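Long-range contacts in DNA polymerase sliding clamp 2 (Thermococcus kodakarensis, PDB 3LX2), which probably encircles DNA as a homotrimeric ring, a moving platform that tethers the polymerase and other proteins to DNA during replication: residues A[44-49]-A[243-248]; A[22-27]-A[38-43]; A[155-160]-A[198-203]. All coordinates share one frame; numbering follows the deposited sequence.

Contact 1: A[44-49]-A[243-248]; sequences SRVVLV and LIAPRV
Leu-48 and Leu-243 lie flank to flank on one face of the sheet, pointing the same way, and their branches meet where CD2 of Leu-48 stands 4.2 Å from CD1 of Leu-243. A second apolar cluster forms where the strands begin to separate. Here CG1 of Val-46 is turned anti to its own backbone nitrogen (chi1 177°), which brings this methyl to within 4.1 Å of Ile-244 CG2. The same methyl lies 4.3 Å from Ala-245 CB, so one valine branch serves two neighbours. Ala-245 CB also rests 3.8 Å from the carbonyl oxygen Val-46 O.

Outside these methyls, the backbones supply the polar part of the contact in antiparallel register. Leu-48 and Leu-243 form a hydrogen-bonded pair, in which Leu-48 N donates an almost straight bond to Leu-243 O over 2.9 Å. Leu-243 N returns a more bent bond of 2.8 Å to Leu-48 O. Beyond the non-hydrogen-bonded pair Val-47 and Ile-244, Ala-245 N reaches Val-46 O at 2.9 Å. That oxygen also receives a CA-H...O contact from Ile-244 CA at 3.4 Å, so two donors share it.

Strands 47-54 and 238-244 are thereby joined as neighbours across the boundary between the N- and C-terminal halves, making one continuous sheet, as in PCNA subunits generally. Strand 35-41 continues the sheet beyond 47-54, and strand 228-234 beyond 238-244. Val-47 and Ile-244 face helix 202-209, touching Tyr-204 and Leu-205 respectively, while Leu-243 packs on Trp-130.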
loop_
_atom_site.group_PDB
_atom_site.type_symbol
_atom_site.label_atom_id
_atom_site.label_comp_id
_atom_site.label_asym_id
_atom_site.label_seq_id
_atom_site.Cartn_x
_atom_site.Cartn_y
_atom_site.Cartn_z
ATOM N N SER A 44 -27.698 -5.659 -15.227
ATOM C CA SER A 44 -27.553 -5.047 -16.546
ATOM C C SER A 44 -27.708 -6.054 -17.648
ATOM O O SER A 44 -27.727 -5.699 -18.828
ATOM C CB SER A 44 -26.159 -4.458 -16.683
ATOM O OG SER A 44 -26.216 -3.456 -17.683
ATOM N N ARG A 45 -27.780 -7.322 -17.260
ATOM C CA ARG A 45 -27.766 -8.428 -18.202
ATOM C C ARG A 45 -26.533 -8.372 -19.088
ATOM O O ARG A 45 -26.537 -8.900 -20.190
ATOM C CB ARG A 45 -29.015 -8.417 -19.091
ATOM C CG ARG A 45 -30.318 -8.114 -18.356
ATOM C CD ARG A 45 -30.537 -9.194 -17.365
ATOM N NE ARG A 45 -31.689 -8.955 -16.500
ATOM C CZ ARG A 45 -31.860 -9.593 -15.348
ATOM N NH1 ARG A 45 -30.942 -10.456 -14.942
ATOM N NH2 ARG A 45 -32.933 -9.361 -14.600
ATOM N N VAL A 46 -25.473 -7.721 -18.634
ATOM C CA VAL A 46 -24.258 -7.800 -19.402
ATOM C C VAL A 46 -23.394 -9.026 -19.050
ATOM O O VAL A 46 -22.623 -9.493 -19.904
ATOM C CB VAL A 46 -23.483 -6.506 -19.346
ATOM C CG1 VAL A 46 -22.199 -6.650 -20.083
ATOM C CG2 VAL A 46 -24.286 -5.451 -20.042
ATOM N N VAL A 47 -23.565 -9.568 -17.838
ATOM C CA VAL A 47 -22.624 -10.540 -17.274
ATOM C C VAL A 47 -23.299 -11.784 -16.714
ATOM O O VAL A 47 -24.152 -11.690 -15.862
ATOM C CB VAL A 47 -21.694 -9.862 -16.191
ATOM C CG1 VAL A 47 -20.848 -10.853 -15.459
ATOM C CG2 VAL A 47 -20.782 -8.863 -16.833
ATOM N N LEU A 48 -22.921 -12.943 -17.233
ATOM C CA LEU A 48 -23.418 -14.233 -16.717
ATOM C C LEU A 48 -22.311 -15.124 -16.180
ATOM O O LEU A 48 -21.321 -15.389 -16.874
ATOM C CB LEU A 48 -24.163 -15.036 -17.797
ATOM C CG LEU A 48 -24.639 -16.456 -17.400
ATOM C CD1 LEU A 48 -25.821 -16.909 -18.312
ATOM C CD2 LEU A 48 -23.514 -17.525 -17.413
ATOM N N VAL A 49 -22.529 -15.643 -14.980
ATOM C CA VAL A 49 -21.582 -16.548 -14.384
ATOM C C VAL A 49 -22.135 -17.954 -14.249
ATOM O O VAL A 49 -23.294 -18.152 -13.847
ATOM C CB VAL A 49 -21.015 -16.010 -13.057
ATOM C CG1 VAL A 49 -22.026 -16.180 -11.951
ATOM C CG2 VAL A 49 -19.769 -16.720 -12.746
ATOM N N LEU A 243 -20.020 -15.324 -19.324
ATOM C CA LEU A 243 -20.412 -14.820 -20.647
ATOM C C LEU A 243 -20.602 -13.323 -20.553
ATOM O O LEU A 243 -21.279 -12.829 -19.632
ATOM C CB LEU A 243 -21.667 -15.506 -21.155
ATOM C CG LEU A 243 -21.667 -17.031 -21.235
ATOM C CD1 LEU A 243 -23.075 -17.502 -21.550
ATOM C CD2 LEU A 243 -20.734 -17.604 -22.233
ATOM N N ILE A 244 -19.953 -12.594 -21.453
ATOM C CA ILE A 244 -20.058 -11.135 -21.433
ATOM C C ILE A 244 -20.684 -10.669 -22.744
ATOM O O ILE A 244 -20.143 -10.925 -23.831
ATOM C CB ILE A 244 -18.715 -10.416 -21.299
ATOM C CG1 ILE A 244 -17.948 -10.876 -20.055
ATOM C CG2 ILE A 244 -18.948 -8.854 -21.230
ATOM C CD1 ILE A 244 -16.955 -11.980 -20.310
ATOM N N ALA A 245 -21.823 -9.996 -22.624
ATOM C CA ALA A 245 -22.550 -9.495 -23.789
ATOM C C ALA A 245 -21.717 -8.474 -24.574
ATOM O O ALA A 245 -20.979 -7.677 -23.975
ATOM C CB ALA A 245 -23.919 -8.908 -23.377
ATOM N N PRO A 246 -21.806 -8.528 -25.920
ATOM C CA PRO A 246 -21.078 -7.620 -26.801
ATOM C C PRO A 246 -21.588 -6.204 -26.739
ATOM O O PRO A 246 -22.413 -5.868 -25.928
ATOM C CB PRO A 246 -21.336 -8.183 -28.193
ATOM C CG PRO A 246 -22.506 -9.117 -28.040
ATOM C CD PRO A 246 -22.473 -9.613 -26.659
ATOM N N ARG A 247 -21.088 -5.370 -27.626
ATOM C CA ARG A 247 -21.404 -3.951 -27.628
ATOM C C ARG A 247 -21.658 -3.453 -29.028
ATOM O O ARG A 247 -21.639 -4.258 -29.969
ATOM C CB ARG A 247 -20.243 -3.181 -27.020
ATOM C CG ARG A 247 -20.341 -3.065 -25.553
ATOM C CD ARG A 247 -19.633 -1.825 -25.148
ATOM N NE ARG A 247 -19.706 -1.658 -23.707
ATOM C CZ ARG A 247 -18.978 -0.792 -23.014
ATOM N NH1 ARG A 247 -18.107 0.004 -23.637
ATOM N NH2 ARG A 247 -19.118 -0.740 -21.687
ATOM N N VAL A 248 -21.862 -2.121 -29.112
ATOM C CA VAL A 248 -22.256 -1.276 -30.289
ATOM C C VAL A 248 -23.743 -0.961 -30.291
ATOM O O VAL A 248 -24.563 -1.858 -30.119
ATOM C CB VAL A 248 -21.810 -1.763 -31.706
ATOM C CG1 VAL A 248 -22.845 -2.722 -32.327
ATOM C CG2 VAL A 248 -21.583 -0.538 -32.648
#

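Contact 2: A[22-27]-A[38-43]; sequences KFFDEA and MRAIDP
Phe-24 drives its ring toward the end of strand 35-41 and presents its rim to the backbone there: CE1 comes within 3.2 Å of Asp-42 N, which lies in the ring plane, and 3.3 Å of Ile-41 C. With CG anti to the carbonyl carbon (chi1 -38°), the ring is carried across the gap between the segments. Ala-40 CB sits over one face, 4.2 Å from CE1 of Phe-24, while Phe-23 CB covers the centre of the opposite face, so the ring is held between two small groups.

Met-38 approaches from farther back along its strand. Its side chain, extended throughout, crosses that of Phe-24 at a slant, and its CE is 4.2 Å from Phe-24 CD2. The sulfur of Met-38 also packs against Ala-27, with SD 3.6 Å from Ala-27 CB.

Asp-42 contributes mainly through its methylene, since CB lies 3.7 Å from Phe-23 O, whereas its carboxylate turns away and accepts a hydrogen bond at OD2 from Val-47 N.

The contact fills the mouth of the hairpin of strands 26-31 and 35-41. Phe-24 and Met-38 both pack on Val-49 of strand 47-54, Leu-73 of helix 73-80 touches Phe-24 and Ala-27, and Phe-23 leans on helix 202-209.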
loop_
_atom_site.group_PDB
_atom_site.type_symbol
_atom_site.label_atom_id
_atom_site.label_comp_id
_atom_site.label_asym_id
_atom_site.label_seq_id
_atom_site.Cartn_x
_atom_site.Cartn_y
_atom_site.Cartn_z
ATOM N N LYS A 22 -18.193 -8.499 -7.402
ATOM C CA LYS A 22 -18.035 -7.352 -8.281
ATOM C C LYS A 22 -19.292 -7.154 -9.097
ATOM O O LYS A 22 -19.581 -6.050 -9.426
ATOM C CB LYS A 22 -16.821 -7.503 -9.220
ATOM C CG LYS A 22 -15.460 -7.321 -8.521
ATOM C CD LYS A 22 -15.419 -5.970 -7.791
ATOM C CE LYS A 22 -14.217 -5.852 -6.890
ATOM N NZ LYS A 22 -12.999 -5.752 -7.715
ATOM N N PHE A 23 -20.045 -8.233 -9.364
ATOM C CA PHE A 23 -21.199 -8.191 -10.268
ATOM C C PHE A 23 -22.550 -8.378 -9.643
ATOM O O PHE A 23 -23.543 -7.922 -10.222
ATOM C CB PHE A 23 -21.072 -9.258 -11.369
ATOM C CG PHE A 23 -19.805 -9.150 -12.139
ATOM C CD1 PHE A 23 -19.664 -8.159 -13.120
ATOM C CD2 PHE A 23 -18.727 -9.994 -11.856
ATOM C CE1 PHE A 23 -18.465 -8.034 -13.849
ATOM C CE2 PHE A 23 -17.533 -9.870 -12.578
ATOM C CZ PHE A 23 -17.410 -8.881 -13.585
ATOM N N PHE A 24 -22.588 -9.080 -8.510
ATOM C CA PHE A 24 -23.819 -9.468 -7.842
ATOM C C PHE A 24 -23.804 -9.120 -6.384
ATOM O O PHE A 24 -22.792 -9.228 -5.727
ATOM C CB PHE A 24 -24.054 -10.963 -7.977
ATOM C CG PHE A 24 -23.671 -11.506 -9.311
ATOM C CD1 PHE A 24 -24.471 -11.259 -10.432
ATOM C CD2 PHE A 24 -22.511 -12.218 -9.460
ATOM C CE1 PHE A 24 -24.104 -11.761 -11.683
ATOM C CE2 PHE A 24 -22.143 -12.709 -10.682
ATOM C CZ PHE A 24 -22.933 -12.475 -11.805
ATOM N N ASP A 25 -24.960 -8.736 -5.871
ATOM C CA ASP A 25 -25.079 -8.340 -4.483
ATOM C C ASP A 25 -25.231 -9.604 -3.624
ATOM O O ASP A 25 -24.815 -9.624 -2.467
ATOM C CB ASP A 25 -26.283 -7.398 -4.303
ATOM C CG ASP A 25 -26.238 -6.188 -5.261
ATOM O OD1 ASP A 25 -25.213 -5.478 -5.312
ATOM O OD2 ASP A 25 -27.245 -5.929 -5.975
ATOM N N GLU A 26 -25.824 -10.633 -4.228
ATOM C CA GLU A 26 -26.223 -11.833 -3.549
ATOM C C GLU A 26 -25.934 -12.998 -4.449
ATOM O O GLU A 26 -26.006 -12.874 -5.681
ATOM C CB GLU A 26 -27.734 -11.838 -3.263
ATOM C CG GLU A 26 -28.330 -10.456 -2.883
ATOM C CD GLU A 26 -29.732 -10.566 -2.278
ATOM O OE1 GLU A 26 -30.604 -11.264 -2.903
ATOM O OE2 GLU A 26 -29.946 -9.960 -1.173
ATOM N N ALA A 27 -25.595 -14.148 -3.860
ATOM C CA ALA A 27 -25.478 -15.326 -4.680
ATOM C C ALA A 27 -26.233 -16.516 -4.136
ATOM O O ALA A 27 -26.307 -16.736 -2.934
ATOM C CB ALA A 27 -24.075 -15.647 -4.873
ATOM N N MET A 38 -23.423 -22.499 -9.110
ATOM C CA MET A 38 -24.117 -21.258 -9.130
ATOM C C MET A 38 -24.178 -20.788 -10.559
ATOM O O MET A 38 -23.272 -21.034 -11.342
ATOM C CB MET A 38 -23.414 -20.231 -8.266
ATOM C CG MET A 38 -23.892 -18.827 -8.531
ATOM S SD MET A 38 -22.867 -17.697 -7.608
ATOM C CE MET A 38 -23.286 -16.175 -8.386
ATOM N N ARG A 39 -25.272 -20.112 -10.875
ATOM C CA ARG A 39 -25.494 -19.531 -12.152
ATOM C C ARG A 39 -26.288 -18.299 -11.880
ATOM O O ARG A 39 -27.316 -18.361 -11.206
ATOM C CB ARG A 39 -26.283 -20.449 -13.063
ATOM C CG ARG A 39 -26.406 -19.825 -14.463
ATOM C CD ARG A 39 -26.910 -20.766 -15.535
ATOM N NE ARG A 39 -26.131 -21.992 -15.744
ATOM C CZ ARG A 39 -26.518 -22.950 -16.587
ATOM N NH1 ARG A 39 -27.664 -22.804 -17.279
ATOM N NH2 ARG A 39 -25.782 -24.046 -16.749
ATOM N N ALA A 40 -25.796 -17.163 -12.368
ATOM C CA ALA A 40 -26.460 -15.908 -12.091
ATOM C C ALA A 40 -26.169 -14.927 -13.215
ATOM O O ALA A 40 -25.244 -15.163 -14.039
ATOM C CB ALA A 40 -25.983 -15.372 -10.787
ATOM N N ILE A 41 -26.944 -13.829 -13.234
ATOM C CA ILE A 41 -26.763 -12.743 -14.217
ATOM C C ILE A 41 -26.814 -11.406 -13.514
ATOM O O ILE A 41 -27.580 -11.204 -12.593
ATOM C CB ILE A 41 -27.845 -12.785 -15.343
ATOM C CG1 ILE A 41 -27.892 -14.145 -16.028
ATOM C CG2 ILE A 41 -27.564 -11.779 -16.479
ATOM C CD1 ILE A 41 -28.948 -14.216 -17.168
ATOM N N ASP A 42 -26.014 -10.460 -13.967
ATOM C CA ASP A 42 -26.063 -9.099 -13.397
ATOM C C ASP A 42 -27.326 -8.333 -13.829
ATOM O O ASP A 42 -27.898 -8.620 -14.882
ATOM C CB ASP A 42 -24.772 -8.314 -13.735
ATOM C CG ASP A 42 -24.799 -7.669 -15.095
ATOM O OD1 ASP A 42 -24.598 -6.432 -15.175
ATOM O OD2 ASP A 42 -25.036 -8.382 -16.094
ATOM N N PRO A 43 -27.738 -7.331 -13.037
ATOM C CA PRO A 43 -28.964 -6.606 -13.360
ATOM C C PRO A 43 -28.899 -5.893 -14.721
ATOM O O PRO A 43 -29.939 -5.576 -15.308
ATOM C CB PRO A 43 -29.084 -5.563 -12.219
ATOM C CG PRO A 43 -27.918 -5.775 -11.317
ATOM C CD PRO A 43 -26.919 -6.601 -12.054
#

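Contact 3: A[155-160]-A[198-203]; sequences IYFMAT and SAYGVA
Four nearly straight backbone hydrogen bonds join Ile-155 and Phe-157 to Tyr-200 and Ser-198, forming two antiparallel hydrogen-bonded pairs. Ile-155 N donates to Tyr-200 O at 2.8 Å, and Tyr-200 N answers to Ile-155 O. Phe-157 N meets Ser-198 O at 2.8 Å, with Ser-198 N bound to Phe-157 O. Two of these acceptors do double duty: Ile-155 O also takes a CA-H...O contact from Ala-199 CA, and Ser-198 O one from Tyr-156 CA.

Between them, in the non-hydrogen-bonded pair, Ala-199 CB sits over a face of the Tyr-156 ring, 4.1 Å from its centroid, in a CH-pi contact. On the other side of the sheet Tyr-200, its CG anti to the carbonyl carbon (chi1 -48°), swings its ring edge to the face of Phe-157, a T-shaped stack with planes at 90° and centroids 5.6 Å apart. The Tyr-200 hydroxyl is hydrogen-bonded to the carbonyl oxygen of Ile-226.

Past Gly-201, the N-cap of helix 202-209, Val-202 sets CG2 3.7 Å from Ile-155 CB. The strand thus turns at Gly-201 into a helix whose Leu-205 touches Ile-155 and Phe-157, as in the PCNA fold, where antiparallel sheets back the helices that line the ring's central hole.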
loop_
_atom_site.group_PDB
_atom_site.type_symbol
_atom_site.label_atom_id
_atom_site.label_comp_id
_atom_site.label_asym_id
_atom_site.label_seq_id
_atom_site.Cartn_x
_atom_site.Cartn_y
_atom_site.Cartn_z
ATOM N N ILE A 155 -13.217 -2.768 -25.452
ATOM C CA ILE A 155 -12.057 -3.454 -25.978
ATOM C C ILE A 155 -12.476 -4.406 -27.070
ATOM O O ILE A 155 -13.478 -5.119 -26.939
ATOM C CB ILE A 155 -11.166 -4.172 -24.858
ATOM C CG1 ILE A 155 -9.906 -4.788 -25.467
ATOM C CG2 ILE A 155 -11.938 -5.215 -24.075
ATOM C CD1 ILE A 155 -8.824 -5.215 -24.458
ATOM N N TYR A 156 -11.692 -4.405 -28.141
ATOM C CA TYR A 156 -11.926 -5.260 -29.292
ATOM C C TYR A 156 -11.117 -6.507 -29.161
ATOM O O TYR A 156 -9.918 -6.453 -28.869
ATOM C CB TYR A 156 -11.585 -4.546 -30.613
ATOM C CG TYR A 156 -12.649 -3.570 -31.043
ATOM C CD1 TYR A 156 -13.731 -4.005 -31.809
ATOM C CD2 TYR A 156 -12.610 -2.231 -30.658
ATOM C CE1 TYR A 156 -14.744 -3.138 -32.204
ATOM C CE2 TYR A 156 -13.612 -1.343 -31.055
ATOM C CZ TYR A 156 -14.686 -1.819 -31.828
ATOM O OH TYR A 156 -15.720 -0.996 -32.243
ATOM N N PHE A 157 -11.804 -7.625 -29.380
ATOM C CA PHE A 157 -11.209 -8.951 -29.441
ATOM C C PHE A 157 -11.252 -9.285 -30.913
ATOM O O PHE A 157 -12.325 -9.275 -31.514
ATOM C CB PHE A 157 -12.057 -9.960 -28.631
ATOM C CG PHE A 157 -11.690 -10.044 -27.174
ATOM C CD1 PHE A 157 -11.360 -11.276 -26.596
ATOM C CD2 PHE A 157 -11.665 -8.912 -26.384
ATOM C CE1 PHE A 157 -10.996 -11.379 -25.265
ATOM C CE2 PHE A 157 -11.294 -8.989 -25.040
ATOM C CZ PHE A 157 -10.963 -10.221 -24.467
ATOM N N MET A 158 -10.098 -9.591 -31.492
ATOM C CA MET A 158 -10.020 -9.998 -32.903
ATOM C C MET A 158 -9.063 -11.167 -33.122
ATOM O O MET A 158 -8.010 -11.266 -32.469
ATOM C CB MET A 158 -9.520 -8.864 -33.803
ATOM C CG MET A 158 -10.107 -7.461 -33.558
ATOM S SD MET A 158 -9.239 -6.249 -34.617
ATOM C CE MET A 158 -9.456 -7.030 -36.238
ATOM N N ALA A 159 -9.413 -12.016 -34.082
ATOM C CA ALA A 159 -8.523 -13.079 -34.492
ATOM C C ALA A 159 -8.498 -13.385 -35.996
ATOM O O ALA A 159 -9.505 -13.305 -36.705
ATOM C CB ALA A 159 -8.803 -14.357 -33.688
ATOM N N THR A 160 -7.296 -13.701 -36.457
ATOM C CA THR A 160 -7.085 -14.539 -37.635
ATOM C C THR A 160 -6.571 -15.869 -37.024
ATOM O O THR A 160 -6.559 -15.989 -35.775
ATOM C CB THR A 160 -6.028 -13.920 -38.551
ATOM O OG1 THR A 160 -4.720 -14.082 -37.958
ATOM C CG2 THR A 160 -6.337 -12.422 -38.773
ATOM N N SER A 198 -15.310 -8.524 -32.165
ATOM C CA SER A 198 -16.317 -7.986 -31.248
ATOM C C SER A 198 -15.752 -7.053 -30.156
ATOM O O SER A 198 -14.533 -7.034 -29.893
ATOM C CB SER A 198 -17.079 -9.136 -30.597
ATOM O OG SER A 198 -17.890 -8.639 -29.549
ATOM N N ALA A 199 -16.659 -6.316 -29.517
ATOM C CA ALA A 199 -16.311 -5.400 -28.455
ATOM C C ALA A 199 -17.048 -5.687 -27.150
ATOM O O ALA A 199 -18.279 -5.884 -27.130
ATOM C CB ALA A 199 -16.582 -3.957 -28.872
ATOM N N TYR A 200 -16.283 -5.615 -26.062
ATOM C CA TYR A 200 -16.825 -5.841 -24.740
ATOM C C TYR A 200 -16.344 -4.727 -23.829
ATOM O O TYR A 200 -15.404 -3.959 -24.167
ATOM C CB TYR A 200 -16.403 -7.230 -24.227
ATOM C CG TYR A 200 -16.641 -8.297 -25.259
ATOM C CD1 TYR A 200 -17.879 -8.875 -25.382
ATOM C CD2 TYR A 200 -15.645 -8.690 -26.134
ATOM C CE1 TYR A 200 -18.121 -9.821 -26.351
ATOM C CE2 TYR A 200 -15.875 -9.649 -27.126
ATOM C CZ TYR A 200 -17.122 -10.213 -27.211
ATOM O OH TYR A 200 -17.426 -11.159 -28.159
ATOM N N GLY A 201 -17.016 -4.622 -22.695
ATOM C CA GLY A 201 -16.754 -3.547 -21.784
ATOM C C GLY A 201 -15.512 -3.826 -20.981
ATOM O O GLY A 201 -15.450 -4.801 -20.236
ATOM N N VAL A 202 -14.505 -2.982 -21.137
ATOM C CA VAL A 202 -13.296 -3.084 -20.344
ATOM C C VAL A 202 -13.511 -3.326 -18.843
ATOM O O VAL A 202 -12.804 -4.163 -18.201
ATOM C CB VAL A 202 -12.434 -1.838 -20.590
ATOM C CG1 VAL A 202 -11.351 -1.668 -19.540
ATOM C CG2 VAL A 202 -11.823 -1.954 -21.970
ATOM N N ALA A 203 -14.468 -2.603 -18.283
ATOM C CA ALA A 203 -14.659 -2.571 -16.842
ATOM C C ALA A 203 -15.013 -3.965 -16.447
ATOM O O ALA A 203 -14.419 -4.553 -15.541
ATOM C CB ALA A 203 -15.802 -1.639 -16.489
#

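Overall arrangement
From the N terminus, contact 2 comes first, closing the short hairpin of strands 26-31 and 35-41 over ten residues. The chain then turns directly into 44-49, where contact 1 opens; it closes only at the C-terminal end, after 193 residues. Contact 3 falls wholly within that long excursion and closes a smaller loop of 37 residues. Contacts 1 and 2 are in series but share a sheet, through adjacent strands 35-41 and 47-54. Contact 3 belongs to a different sheet, in the C-terminal half, and Tyr-200 and Ala-199 touch the 243-248 segment. Contact 1 therefore stands between the other two, linking the N-terminal hairpin with the C-terminal half; contacts 2 and 3 do not touch.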